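Local coordinates for protein excinuclease ABC, subunit A. (Deinococcus radiodurans, PDB 2VF7) that binds DNA, ADP and zinc as a UvrA-family member of the ABC superfamily, hydrolyses ATP and probably takes part in recognising damaged DNA for excision repair, at residues E384-T392 / L405-H413; V524-G535 / S799-G810. The protein carries 1 engineered substitution. All blocks are in the same frame, centred on the assembly; numbering follows the deposited sequence.

How the interactions relate
The two interactions lie in different halves of the ABC machinery, their centres about 20 Å apart, yet they meet directly. Gly411 O of interaction 1 lies 3.0 Å from Ser532 OG of interaction 2, a probable hydrogen bond, and Leu412 CD2 packs 3.8 Å from the same hydroxyl oxygen. Interaction 2 holds the P-loop round one ADP, with Gly533 N 2.8 Å from ADP O1B. Interaction 1 reaches toward the other nucleotide: the side chain of Asp406 comes about 6 Å from a bound ADP and about 4 Å from that of Ser50. Residues 405-413 thus run from one nucleotide site to the loop that grips the other, as in composite ABC ATPase sites.

Interaction 1: residues E384-T392 / L405-H413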
loop_
_atom_site.group_PDB
_atom_site.type_symbol
_atom_site.label_atom_id
_atom_site.label_comp_id
_atom_site.label_asym_id
_atom_site.label_seq_id
_atom_site.Cartn_x
_atom_site.Cartn_y
_atom_site.Cartn_z
ATOM N N GLU A 384 -25.665 -0.089 10.300
ATOM C CA GLU A 384 -25.135 0.782 11.334
ATOM C C GLU A 384 -23.774 1.372 10.942
ATOM O O GLU A 384 -23.625 2.598 10.950
ATOM C CB GLU A 384 -25.086 0.077 12.691
ATOM C CG GLU A 384 -26.344 0.346 13.557
ATOM C CD GLU A 384 -26.465 -0.556 14.798
ATOM O OE1 GLU A 384 -25.727 -1.554 14.904
ATOM O OE2 GLU A 384 -27.325 -0.273 15.667
ATOM N N LEU A 385 -22.813 0.522 10.570
ATOM C CA LEU A 385 -21.473 1.025 10.238
ATOM C C LEU A 385 -21.361 1.765 8.926
ATOM O O LEU A 385 -20.450 2.559 8.754
ATOM C CB LEU A 385 -20.356 -0.018 10.374
ATOM C CG LEU A 385 -20.387 -1.452 9.874
ATOM C CD1 LEU A 385 -20.619 -1.568 8.373
ATOM C CD2 LEU A 385 -19.056 -2.075 10.222
ATOM N N GLN A 386 -22.290 1.523 8.012
ATOM C CA GLN A 386 -22.286 2.234 6.746
ATOM C C GLN A 386 -22.827 3.628 6.963
ATOM O O GLN A 386 -22.476 4.529 6.221
ATOM C CB GLN A 386 -23.092 1.496 5.671
ATOM C CG GLN A 386 -22.805 1.989 4.252
ATOM C CD GLN A 386 -23.561 1.238 3.193
ATOM O OE1 GLN A 386 -23.396 1.500 2.017
ATOM N NE2 GLN A 386 -24.390 0.286 3.601
ATOM N N ARG A 387 -23.662 3.783 7.997
ATOM C CA ARG A 387 -24.244 5.053 8.402
ATOM C C ARG A 387 -23.265 5.879 9.224
ATOM O O ARG A 387 -23.253 7.103 9.121
ATOM C CB ARG A 387 -25.551 4.835 9.188
ATOM C CG ARG A 387 -26.831 5.112 8.395
ATOM C CD ARG A 387 -28.117 4.759 9.151
ATOM N NE ARG A 387 -28.569 3.394 8.864
ATOM C CZ ARG A 387 -28.932 2.493 9.778
ATOM N NH1 ARG A 387 -28.926 2.787 11.073
ATOM N NH2 ARG A 387 -29.319 1.285 9.391
ATOM N N LEU A 388 -22.462 5.217 10.052
ATOM C CA LEU A 388 -21.356 5.862 10.751
ATOM C C LEU A 388 -20.215 6.258 9.825
ATOM O O LEU A 388 -19.318 7.000 10.221
ATOM C CB LEU A 388 -20.762 4.915 11.778
ATOM C CG LEU A 388 -21.457 4.625 13.105
ATOM C CD1 LEU A 388 -20.694 3.481 13.766
ATOM C CD2 LEU A 388 -21.510 5.856 14.018
ATOM N N ARG A 389 -20.204 5.707 8.617
ATOM C CA ARG A 389 -19.154 6.013 7.654
ATOM C C ARG A 389 -19.599 7.162 6.760
ATOM O O ARG A 389 -18.795 7.991 6.339
ATOM C CB ARG A 389 -18.789 4.779 6.860
ATOM C CG ARG A 389 -17.336 4.775 6.490
ATOM C CD ARG A 389 -16.621 3.496 6.891
ATOM N NE ARG A 389 -16.314 2.632 5.749
ATOM C CZ ARG A 389 -15.453 2.911 4.762
ATOM N NH1 ARG A 389 -14.797 4.072 4.721
ATOM N NH2 ARG A 389 -15.260 2.023 3.794
ATOM N N LEU A 390 -20.901 7.187 6.505
ATOM C CA LEU A 390 -21.578 8.282 5.857
ATOM C C LEU A 390 -21.403 9.582 6.666
ATOM O O LEU A 390 -21.015 10.620 6.119
ATOM C CB LEU A 390 -23.055 7.923 5.714
ATOM C CG LEU A 390 -23.871 8.757 4.734
ATOM C CD1 LEU A 390 -23.271 8.637 3.360
ATOM C CD2 LEU A 390 -25.349 8.370 4.703
ATOM N N ALA A 391 -21.674 9.505 7.969
ATOM C CA ALA A 391 -21.580 10.645 8.863
ATOM C C ALA A 391 -20.169 11.211 8.861
ATOM O O ALA A 391 -19.987 12.432 8.800
ATOM C CB ALA A 391 -22.000 10.259 10.251
ATOM N N THR A 392 -19.173 10.323 8.878
ATOM C CA THR A 392 -17.754 10.728 8.943
ATOM C C THR A 392 -17.302 11.471 7.685
ATOM O O THR A 392 -16.442 12.359 7.742
ATOM C CB THR A 392 -16.846 9.503 9.196
ATOM O OG1 THR A 392 -17.274 8.848 10.397
ATOM C CG2 THR A 392 -15.408 9.918 9.360
ATOM N N LEU A 405 -22.529 3.290 -2.428
ATOM C CA LEU A 405 -23.254 2.777 -1.270
ATOM C C LEU A 405 -24.107 1.531 -1.597
ATOM O O LEU A 405 -24.641 1.393 -2.705
ATOM C CB LEU A 405 -24.104 3.888 -0.631
ATOM C CG LEU A 405 -23.451 5.166 -0.066
ATOM C CD1 LEU A 405 -23.730 6.374 -0.943
ATOM C CD2 LEU A 405 -24.016 5.470 1.303
ATOM N N ASP A 406 -24.221 0.630 -0.630
ATOM C CA ASP A 406 -25.018 -0.596 -0.811
ATOM C C ASP A 406 -26.106 -0.734 0.250
ATOM O O ASP A 406 -25.860 -1.268 1.331
ATOM C CB ASP A 406 -24.137 -1.845 -0.826
ATOM C CG ASP A 406 -24.957 -3.131 -0.854
ATOM O OD1 ASP A 406 -25.016 -3.803 0.195
ATOM O OD2 ASP A 406 -25.570 -3.454 -1.909
ATOM N N GLU A 407 -27.298 -0.233 -0.076
ATOM C CA GLU A 407 -28.443 -0.212 0.831
ATOM C C GLU A 407 -28.155 0.437 2.180
ATOM O O GLU A 407 -27.996 -0.250 3.183
ATOM C CB GLU A 407 -29.029 -1.611 1.005
ATOM C CG GLU A 407 -29.923 -2.018 -0.133
ATOM C CD GLU A 407 -30.618 -3.336 0.131
ATOM O OE1 GLU A 407 -30.249 -4.336 -0.533
ATOM O OE2 GLU A 407 -31.521 -3.371 1.007
ATOM N N PRO A 408 -28.113 1.776 2.212
ATOM C CA PRO A 408 -27.854 2.499 3.450
ATOM C C PRO A 408 -29.099 2.603 4.332
ATOM O O PRO A 408 -29.031 3.079 5.492
ATOM C CB PRO A 408 -27.403 3.883 2.949
ATOM C CG PRO A 408 -27.387 3.781 1.403
ATOM C CD PRO A 408 -28.291 2.693 1.070
ATOM N N SER A 409 -30.223 2.154 3.782
ATOM C CA SER A 409 -31.498 2.136 4.484
ATOM C C SER A 409 -31.766 0.783 5.133
ATOM O O SER A 409 -32.824 0.577 5.720
ATOM C CB SER A 409 -32.608 2.412 3.494
ATOM O OG SER A 409 -32.464 1.516 2.415
ATOM N N ALA A 410 -30.822 -0.144 5.006
ATOM C CA ALA A 410 -30.947 -1.441 5.654
ATOM C C ALA A 410 -30.894 -1.239 7.164
ATOM O O ALA A 410 -29.924 -0.670 7.687
ATOM C CB ALA A 410 -29.843 -2.368 5.202
ATOM N N GLY A 411 -31.943 -1.698 7.852
ATOM C CA GLY A 411 -32.051 -1.559 9.298
ATOM C C GLY A 411 -32.659 -0.238 9.703
ATOM O O GLY A 411 -32.782 0.057 10.894
ATOM N N LEU A 412 -33.037 0.560 8.713
ATOM C CA LEU A 412 -33.679 1.824 8.967
ATOM C C LEU A 412 -35.181 1.675 9.006
ATOM O O LEU A 412 -35.778 1.034 8.129
ATOM C CB LEU A 412 -33.315 2.869 7.898
ATOM C CG LEU A 412 -32.482 4.095 8.274
ATOM C CD1 LEU A 412 -32.879 5.231 7.400
ATOM C CD2 LEU A 412 -32.723 4.475 9.709
ATOM N N HIS A 413 -35.771 2.301 10.024
ATOM C CA HIS A 413 -37.206 2.492 10.144
ATOM C C HIS A 413 -37.707 3.541 9.148
ATOM O O HIS A 413 -37.001 4.520 8.912
ATOM C CB HIS A 413 -37.513 2.993 11.549
ATOM C CG HIS A 413 -38.951 2.859 11.933
ATOM N ND1 HIS A 413 -39.460 1.713 12.501
ATOM C CD2 HIS A 413 -39.990 3.715 11.813
ATOM C CE1 HIS A 413 -40.750 1.878 12.729
ATOM N NE2 HIS A 413 -41.095 3.081 12.315
#
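The guanidinium of Arg387 has Leu412 CG over one face and Glu384 N, from its own helix, over the opposite one, each 4.0 Å above the plane and offset toward the rim. At its edge, in the plane, lie two backbone oxygens: NE reaches Pro408 O at 3.4 Å and NH2 reaches Ala410 O at 2.7 Å, both weak hydrogen bonds, the second because its N-H...O angle is only 125°. A bend at chi3 turns the group toward this turn, although the arginine's CB does not point there.

The carboxamide of Gln386 makes two bonds to a single residue. OE1 accepts Asp406 N at 2.9 Å, with the donor in the carbonyl plane on a lone pair. NE2 gives its proton to Asp406 O at 3.1 Å, almost straight at 173°; that oxygen lies in the amide plane of the glutamine, whereas NE2 stands above the carbonyl plane of Asp406. With CG anti to the backbone N (chi1 -164°), the extended chain carries OE1 and NE2 to the backbone of Asp406. A leucine here would probably leave the N-H and carbonyl of Asp406 without these mates and the strand end less firmly tied to the helix. One turn on, Leu390 CD1 meets Leu405 CD2 at 3.8 Å, the two side chains crossing at about a right angle.

The sequence places these residues in the ABC signature helix and in the Walker B strand with its following D-loop. All four hydrogen bonds across the contact end on backbone atoms of 405-413, so its polar part depends on the path of that chain, while Leu405 and Leu412 add apolar side-chain contacts. The buried cation rests on carbonyl dipoles, which would probably be polarised toward it.

Interaction 2: residues V524-G535 / S799-G810; sequences VMTSVTGVSGSG and SDWVLDIGPGAG. With ADP (adenosine-5'-diphosphate), chain D.
Strands 525-529 and 801-805 run parallel, their axes 4.7 Å apart at closest approach and 18° from strict alignment. Leu803, level with Val528, bonds the residues on either side of it: its N donates to Ser527 O at 3.0 Å, nearly along the C=O axis, and its O accepts Thr529 N. Ile805 N then bonds Thr529 O. Beyond the strands the two chains meet again where Gly810 N donates to Gly533 O (2.8 Å, 170°). Gly533 and Gly535 belong to the P-loop (Walker A), and their amides bind ADP, Gly533 N to O1B and Gly535 N to O3B at 3.2 Å. At Gly530 a CB would clash with Ile805 O, evidence that the loop's entry demands glycine.

Among the side chains, Thr526 and Trp801 lie side by side. With CG2 trans to the backbone N, Thr526 CG2 meets the indole edge in its plane, 3.9 Å from Trp801 CD1, and the same methyl touches Leu803 CD1. On the other face of the sheet Ser527 OG and Ser799 OG share a short 2.5 Å hydrogen bond. In the loops, Val531 CG1 packs on Ala809 CB at 4.0 Å.

Strand 525-529 is flanked by strand 785-789 and by 801-805, which in turn pairs with antiparallel 816-820. Strand 516-521 packs against Thr526, Trp801 and Leu803; on the opposite face Val796 of helix 793-796 touches Ser527, Thr529 and Val802. Gly535 occupies the N-cap position of helix 536-551, completing the strand-loop-helix of an ABC ATPase.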
loop_
_atom_site.group_PDB
_atom_site.type_symbol
_atom_site.label_atom_id
_atom_site.label_comp_id
_atom_site.label_asym_id
_atom_site.label_seq_id
_atom_site.Cartn_x
_atom_site.Cartn_y
_atom_site.Cartn_z
ATOM N N VAL A 524 -47.656 -19.356 14.839
ATOM C CA VAL A 524 -48.035 -18.097 14.188
ATOM C C VAL A 524 -46.751 -17.338 13.856
ATOM O O VAL A 524 -45.688 -17.626 14.411
ATOM C CB VAL A 524 -48.949 -17.259 15.138
ATOM C CG1 VAL A 524 -49.212 -15.894 14.610
ATOM C CG2 VAL A 524 -50.284 -17.971 15.352
ATOM N N MET A 525 -46.847 -16.394 12.925
ATOM C CA MET A 525 -45.715 -15.562 12.533
ATOM C C MET A 525 -45.795 -14.117 13.102
ATOM O O MET A 525 -46.764 -13.395 12.846
ATOM C CB MET A 525 -45.562 -15.600 11.007
ATOM C CG MET A 525 -45.354 -14.266 10.366
ATOM S SD MET A 525 -43.906 -14.235 9.329
ATOM C CE MET A 525 -43.069 -12.787 10.006
ATOM N N THR A 526 -44.765 -13.735 13.873
ATOM C CA THR A 526 -44.661 -12.417 14.525
ATOM C C THR A 526 -43.516 -11.571 13.962
ATOM O O THR A 526 -42.405 -12.062 13.741
ATOM C CB THR A 526 -44.442 -12.532 16.075
ATOM O OG1 THR A 526 -45.390 -13.428 16.649
ATOM C CG2 THR A 526 -44.593 -11.172 16.771
ATOM N N SER A 527 -43.811 -10.291 13.735
ATOM C CA SER A 527 -42.833 -9.275 13.368
ATOM C C SER A 527 -42.502 -8.414 14.576
ATOM O O SER A 527 -43.383 -7.880 15.232
ATOM C CB SER A 527 -43.389 -8.391 12.244
ATOM O OG SER A 527 -43.420 -9.085 11.007
ATOM N N VAL A 528 -41.222 -8.262 14.867
ATOM C CA VAL A 528 -40.791 -7.372 15.939
ATOM C C VAL A 528 -40.209 -6.076 15.349
ATOM O O VAL A 528 -39.078 -6.046 14.836
ATOM C CB VAL A 528 -39.793 -8.071 16.863
ATOM C CG1 VAL A 528 -39.358 -7.139 17.960
ATOM C CG2 VAL A 528 -40.425 -9.359 17.443
ATOM N N THR A 529 -40.999 -5.011 15.454
ATOM C CA THR A 529 -40.698 -3.732 14.848
ATOM C C THR A 529 -40.318 -2.630 15.857
ATOM O O THR A 529 -40.412 -2.816 17.064
ATOM C CB THR A 529 -41.886 -3.257 13.953
ATOM O OG1 THR A 529 -42.997 -2.904 14.773
ATOM C CG2 THR A 529 -42.334 -4.345 13.005
ATOM N N GLY A 530 -39.899 -1.473 15.346
ATOM C CA GLY A 530 -39.376 -0.400 16.191
ATOM C C GLY A 530 -38.207 0.334 15.562
ATOM O O GLY A 530 -37.570 -0.172 14.626
ATOM N N VAL A 531 -37.944 1.539 16.078
ATOM C CA VAL A 531 -36.830 2.432 15.684
ATOM C C VAL A 531 -35.447 1.753 15.836
ATOM O O VAL A 531 -35.305 0.798 16.612
ATOM C CB VAL A 531 -36.936 3.764 16.531
ATOM C CG1 VAL A 531 -35.600 4.269 17.045
ATOM C CG2 VAL A 531 -37.709 4.849 15.780
ATOM N N SER A 532 -34.436 2.221 15.088
ATOM C CA SER A 532 -33.079 1.686 15.221
ATOM C C SER A 532 -32.572 2.014 16.614
ATOM O O SER A 532 -32.748 3.132 17.101
ATOM C CB SER A 532 -32.124 2.267 14.185
ATOM O OG SER A 532 -32.724 2.334 12.904
ATOM N N GLY A 533 -31.944 1.036 17.256
ATOM C CA GLY A 533 -31.454 1.218 18.622
ATOM C C GLY A 533 -32.525 1.093 19.692
ATOM O O GLY A 533 -32.263 1.377 20.861
ATOM N N SER A 534 -33.724 0.672 19.285
ATOM C CA SER A 534 -34.844 0.393 20.200
ATOM C C SER A 534 -34.554 -0.751 21.150
ATOM O O SER A 534 -34.617 -0.572 22.361
ATOM C CB SER A 534 -36.095 0.037 19.413
ATOM O OG SER A 534 -36.569 1.164 18.716
ATOM N N GLY A 535 -34.265 -1.934 20.601
ATOM C CA GLY A 535 -34.002 -3.116 21.419
ATOM C C GLY A 535 -34.531 -4.427 20.872
ATOM O O GLY A 535 -34.466 -5.446 21.541
ATOM N N SER A 799 -47.877 -10.292 8.543
ATOM C CA SER A 799 -47.716 -11.084 9.765
ATOM C C SER A 799 -49.076 -11.475 10.322
ATOM O O SER A 799 -50.105 -11.044 9.796
ATOM C CB SER A 799 -46.956 -10.277 10.805
ATOM O OG SER A 799 -45.696 -9.920 10.282
ATOM N N ASP A 800 -49.076 -12.298 11.376
ATOM C CA ASP A 800 -50.296 -12.630 12.144
ATOM C C ASP A 800 -50.384 -11.854 13.465
ATOM O O ASP A 800 -51.477 -11.677 14.014
ATOM C CB ASP A 800 -50.358 -14.129 12.434
ATOM C CG ASP A 800 -50.326 -14.972 11.177
ATOM O OD1 ASP A 800 -51.307 -14.892 10.412
ATOM O OD2 ASP A 800 -49.339 -15.713 10.948
ATOM N N TRP A 801 -49.223 -11.419 13.963
ATOM C CA TRP A 801 -49.078 -10.640 15.200
ATOM C C TRP A 801 -47.903 -9.648 15.056
ATOM O O TRP A 801 -47.070 -9.818 14.160
ATOM C CB TRP A 801 -48.848 -11.588 16.377
ATOM C CG TRP A 801 -49.029 -10.972 17.734
ATOM C CD1 TRP A 801 -48.042 -10.523 18.558
ATOM C CD2 TRP A 801 -50.268 -10.744 18.429
ATOM N NE1 TRP A 801 -48.569 -10.031 19.711
ATOM C CE2 TRP A 801 -49.939 -10.154 19.670
ATOM C CE3 TRP A 801 -51.620 -10.988 18.128
ATOM C CZ2 TRP A 801 -50.919 -9.788 20.615
ATOM C CZ3 TRP A 801 -52.594 -10.630 19.071
ATOM C CH2 TRP A 801 -52.235 -10.028 20.292
ATOM N N VAL A 802 -47.850 -8.610 15.901
ATOM C CA VAL A 802 -46.785 -7.580 15.848
ATOM C C VAL A 802 -46.394 -7.069 17.239
ATOM O O VAL A 802 -47.256 -6.807 18.072
ATOM C CB VAL A 802 -47.159 -6.347 14.946
ATOM C CG1 VAL A 802 -46.068 -5.282 14.994
ATOM C CG2 VAL A 802 -47.426 -6.755 13.495
ATOM N N LEU A 803 -45.090 -6.926 17.471
ATOM C CA LEU A 803 -44.547 -6.361 18.713
ATOM C C LEU A 803 -43.752 -5.081 18.442
ATOM O O LEU A 803 -42.632 -5.124 17.928
ATOM C CB LEU A 803 -43.646 -7.384 19.424
ATOM C CG LEU A 803 -44.180 -8.283 20.550
ATOM C CD1 LEU A 803 -45.294 -9.202 20.090
ATOM C CD2 LEU A 803 -43.040 -9.122 21.088
ATOM N N ASP A 804 -44.332 -3.943 18.787
ATOM C CA ASP A 804 -43.660 -2.668 18.580
ATOM C C ASP A 804 -42.826 -2.337 19.806
ATOM O O ASP A 804 -43.344 -2.245 20.910
ATOM C CB ASP A 804 -44.671 -1.553 18.298
ATOM C CG ASP A 804 -44.035 -0.348 17.665
ATOM O OD1 ASP A 804 -43.285 -0.530 16.693
ATOM O OD2 ASP A 804 -44.289 0.789 18.107
ATOM N N ILE A 805 -41.529 -2.168 19.605
ATOM C CA ILE A 805 -40.601 -2.011 20.704
ATOM C C ILE A 805 -40.149 -0.573 20.854
ATOM O O ILE A 805 -39.928 0.125 19.861
ATOM C CB ILE A 805 -39.394 -2.966 20.556
ATOM C CG1 ILE A 805 -39.845 -4.433 20.688
ATOM C CG2 ILE A 805 -38.292 -2.640 21.562
ATOM C CD1 ILE A 805 -40.723 -4.772 21.932
ATOM N N GLY A 806 -40.060 -0.159 22.124
ATOM C CA GLY A 806 -39.514 1.127 22.606
ATOM C C GLY A 806 -39.941 2.339 21.824
ATOM O O GLY A 806 -40.015 2.266 20.590
ATOM N N PRO A 807 -40.223 3.461 22.520
ATOM C CA PRO A 807 -40.556 4.716 21.833
ATOM C C PRO A 807 -39.431 5.132 20.886
ATOM O O PRO A 807 -39.617 5.139 19.669
ATOM C CB PRO A 807 -40.708 5.727 22.979
ATOM C CG PRO A 807 -41.000 4.922 24.170
ATOM C CD PRO A 807 -40.256 3.609 23.981
ATOM N N GLY A 808 -38.261 5.432 21.440
ATOM C CA GLY A 808 -37.113 5.848 20.645
ATOM C C GLY A 808 -35.960 4.874 20.738
ATOM O O GLY A 808 -36.152 3.680 20.936
ATOM N N ALA A 809 -34.753 5.401 20.591
ATOM C CA ALA A 809 -33.557 4.602 20.636
ATOM C C ALA A 809 -32.883 4.736 21.987
ATOM O O ALA A 809 -33.089 5.726 22.682
ATOM C CB ALA A 809 -32.622 5.042 19.544
ATOM N N GLY A 810 -32.077 3.738 22.346
ATOM C CA GLY A 810 -31.230 3.781 23.542
ATOM C C GLY A 810 -31.981 3.947 24.850
ATOM O O GLY A 810 -32.838 3.128 25.183
HETATM P PB ADP D . -32.081 -2.384 17.388
HETATM O O1B ADP D . -31.352 -1.511 16.399
HETATM O O2B ADP D . -31.872 -3.865 17.245
HETATM O O3B ADP D . -33.524 -1.974 17.506
HETATM P PA ADP D . -30.384 -2.985 19.665
HETATM O O1A ADP D . -28.990 -2.789 19.163
HETATM O O2A ADP D . -30.957 -4.358 19.808
HETATM O O3A ADP D . -31.418 -2.059 18.834
HETATM O "O5'" ADP D . -30.356 -2.363 21.157
HETATM C "C5'" ADP D . -30.394 -0.960 21.382
HETATM C "C4'" ADP D . -29.519 -0.515 22.543
HETATM O "O4'" ADP D . -28.679 -1.570 23.004
HETATM C "C3'" ADP D . -28.592 0.575 22.038
HETATM O "O3'" ADP D . -28.433 1.571 23.046
HETATM C "C2'" ADP D . -27.281 -0.141 21.778
HETATM O "O2'" ADP D . -26.132 0.717 21.830
HETATM C "C1'" ADP D . -27.290 -1.223 22.841
HETATM N N9 ADP D . -26.481 -2.388 22.406
HETATM C C8 ADP D . -26.877 -3.350 21.541
HETATM N N7 ADP D . -25.914 -4.282 21.353
HETATM C C5 ADP D . -24.862 -3.900 22.113
HETATM C C6 ADP D . -23.500 -4.427 22.387
HETATM N N6 ADP D . -23.078 -5.569 21.787
HETATM N N1 ADP D . -22.708 -3.740 23.246
HETATM C C2 ADP D . -23.118 -2.595 23.840
HETATM N N3 ADP D . -24.342 -2.060 23.638
HETATM C C4 ADP D . -25.240 -2.654 22.802
HETATM O O HOH W 1 -40.321 2.064 17.982
#